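Local coordinates for protein 2'-deoxycytidine 5'-triphosphate deaminase (Agrobacterium tumefaciens, PDB 2R9Q) that probably deaminates dCTP to dUTP, supplying a precursor for thymidylate synthesis, at residues V38-L43 against F296-F301. Numbering follows the deposited sequence.
Sequences VQPASL and FFDPGF
The amide of Ala41 and the carboxylate of Asp298 make the polar link between 38-43 and 296-301. Ala41 N donates to Asp298 OD1 at 3.2 Å, and the N-H...O angle of 141° shows a bent bond. The donor stands above the carboxylate plane, 37° out of it. Asp298 reaches across with CG anti to its own carbonyl carbon (chi1 -80°), which lays the carboxylate against the turn 39-42.

Van der Waals packing flanks this bond. Pro40 packs its CB, CG and CD over one face of the carboxylate, CD 3.7 Å from Asp298 CG, the same face from which Ala41 N donates. Beside them Ala41 CB meets the edge of the Pro299 ring, 3.6 Å from Pro299 CD. Ser42 OG is buried here without a polar partner in the model; its distance of 4.0 Å from Asp298 OD1 is too long for a bond.

Backbone bonds shape both sides: Gln39 N to Ser42 O (2.8 Å) closes the turn, and Phe301 N to Asp298 O (3.0 Å) closes a type II turn with Gly300 at positive phi. Arg167 bridges them, bonding the carbonyls of Ala41 and Phe297. The contact thus joins a beta-hairpin turn of the N-terminal dUTPase-like domain to the end of strand 296-297, outermost in its sheet within this chain, and its following turn in the C-terminal one, an interdomain interface.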
loop_
_atom_site.group_PDB
_atom_site.type_symbol
_atom_site.label_atom_id
_atom_site.label_comp_id
_atom_site.label_asym_id
_atom_site.label_seq_id
_atom_site.Cartn_x
_atom_site.Cartn_y
_atom_site.Cartn_z
ATOM N N VAL B 38 -2.353 -13.469 -36.972
ATOM C CA VAL B 38 -3.778 -13.734 -37.149
ATOM C C VAL B 38 -4.112 -15.058 -36.464
ATOM O O VAL B 38 -3.545 -16.110 -36.779
ATOM C CB VAL B 38 -4.192 -13.766 -38.645
ATOM C CG1 VAL B 38 -5.710 -13.938 -38.786
ATOM C CG2 VAL B 38 -3.683 -12.491 -39.388
ATOM N N GLN B 39 -4.993 -14.976 -35.481
ATOM C CA GLN B 39 -5.441 -16.125 -34.751
ATOM C C GLN B 39 -6.686 -16.614 -35.484
ATOM O O GLN B 39 -7.187 -15.920 -36.383
ATOM C CB GLN B 39 -5.720 -15.761 -33.280
ATOM C CG GLN B 39 -4.579 -15.042 -32.550
ATOM C CD GLN B 39 -3.312 -15.830 -32.532
ATOM O OE1 GLN B 39 -3.330 -17.057 -32.556
ATOM N NE2 GLN B 39 -2.190 -15.135 -32.529
ATOM N N PRO B 40 -7.167 -17.823 -35.136
ATOM C CA PRO B 40 -8.390 -18.393 -35.722
ATOM C C PRO B 40 -9.624 -17.458 -35.756
ATOM O O PRO B 40 -10.323 -17.450 -36.749
ATOM C CB PRO B 40 -8.638 -19.624 -34.854
ATOM C CG PRO B 40 -7.313 -20.015 -34.355
ATOM C CD PRO B 40 -6.533 -18.763 -34.188
ATOM N N ALA B 41 -9.862 -16.663 -34.702
ATOM C CA ALA B 41 -11.030 -15.761 -34.616
ATOM C C ALA B 41 -10.728 -14.355 -34.033
ATOM O O ALA B 41 -11.613 -13.713 -33.443
ATOM C CB ALA B 41 -12.117 -16.425 -33.829
ATOM N N SER B 42 -9.481 -13.897 -34.221
ATOM C CA SER B 42 -9.004 -12.592 -33.749
ATOM C C SER B 42 -7.642 -12.280 -34.358
ATOM O O SER B 42 -7.014 -13.119 -34.988
ATOM C CB SER B 42 -8.909 -12.550 -32.216
ATOM O OG SER B 42 -8.102 -13.612 -31.718
ATOM N N LEU B 43 -7.199 -11.051 -34.168
ATOM C CA LEU B 43 -5.891 -10.598 -34.567
ATOM C C LEU B 43 -5.162 -9.904 -33.403
ATOM O O LEU B 43 -5.677 -8.990 -32.777
ATOM C CB LEU B 43 -6.057 -9.653 -35.749
ATOM C CG LEU B 43 -4.907 -8.756 -36.196
ATOM C CD1 LEU B 43 -3.866 -9.496 -37.013
ATOM C CD2 LEU B 43 -5.496 -7.577 -36.916
ATOM N N PHE B 296 -10.657 -13.831 -25.094
ATOM C CA PHE B 296 -11.193 -14.594 -26.206
ATOM C C PHE B 296 -10.698 -16.044 -26.141
ATOM O O PHE B 296 -9.586 -16.293 -25.775
ATOM C CB PHE B 296 -10.798 -13.926 -27.522
ATOM C CG PHE B 296 -11.430 -12.585 -27.739
ATOM C CD1 PHE B 296 -12.794 -12.382 -27.505
ATOM C CD2 PHE B 296 -10.673 -11.516 -28.207
ATOM C CE1 PHE B 296 -13.376 -11.141 -27.754
ATOM C CE2 PHE B 296 -11.243 -10.280 -28.437
ATOM C CZ PHE B 296 -12.595 -10.090 -28.206
ATOM N N PHE B 297 -11.600 -16.972 -26.435
ATOM C CA PHE B 297 -11.298 -18.371 -26.692
ATOM C C PHE B 297 -11.424 -18.608 -28.187
ATOM O O PHE B 297 -12.376 -18.161 -28.811
ATOM C CB PHE B 297 -12.281 -19.263 -25.934
ATOM C CG PHE B 297 -11.993 -19.358 -24.486
ATOM C CD1 PHE B 297 -11.575 -20.543 -23.931
ATOM C CD2 PHE B 297 -12.102 -18.242 -23.663
ATOM C CE1 PHE B 297 -11.300 -20.612 -22.568
ATOM C CE2 PHE B 297 -11.817 -18.312 -22.336
ATOM C CZ PHE B 297 -11.431 -19.494 -21.781
ATOM N N ASP B 298 -10.456 -19.303 -28.757
ATOM C CA ASP B 298 -10.469 -19.599 -30.192
ATOM C C ASP B 298 -11.220 -20.880 -30.515
ATOM O O ASP B 298 -11.224 -21.801 -29.715
ATOM C CB ASP B 298 -9.041 -19.738 -30.749
ATOM C CG ASP B 298 -8.369 -18.396 -31.037
ATOM O OD1 ASP B 298 -9.001 -17.499 -31.693
ATOM O OD2 ASP B 298 -7.187 -18.276 -30.613
ATOM N N PRO B 299 -11.820 -20.944 -31.715
ATOM C CA PRO B 299 -12.305 -22.212 -32.259
ATOM C C PRO B 299 -11.241 -23.265 -32.140
ATOM O O PRO B 299 -10.090 -22.997 -32.462
ATOM C CB PRO B 299 -12.569 -21.897 -33.740
ATOM C CG PRO B 299 -12.696 -20.452 -33.834
ATOM C CD PRO B 299 -12.080 -19.821 -32.632
ATOM N N GLY B 300 -11.619 -24.434 -31.658
ATOM C CA GLY B 300 -10.660 -25.526 -31.444
ATOM C C GLY B 300 -10.055 -25.597 -30.045
ATOM O O GLY B 300 -9.295 -26.522 -29.758
ATOM N N PHE B 301 -10.366 -24.633 -29.167
ATOM C CA PHE B 301 -9.866 -24.693 -27.790
ATOM C C PHE B 301 -10.381 -25.983 -27.152
ATOM O O PHE B 301 -11.558 -26.346 -27.321
ATOM C CB PHE B 301 -10.289 -23.470 -26.936
ATOM C CG PHE B 301 -9.859 -23.559 -25.483
ATOM C CD1 PHE B 301 -8.643 -23.046 -25.070
ATOM C CD2 PHE B 301 -10.658 -24.187 -24.540
ATOM C CE1 PHE B 301 -8.244 -23.134 -23.730
ATOM C CE2 PHE B 301 -10.266 -24.275 -23.217
ATOM C CZ PHE B 301 -9.065 -23.745 -22.808
#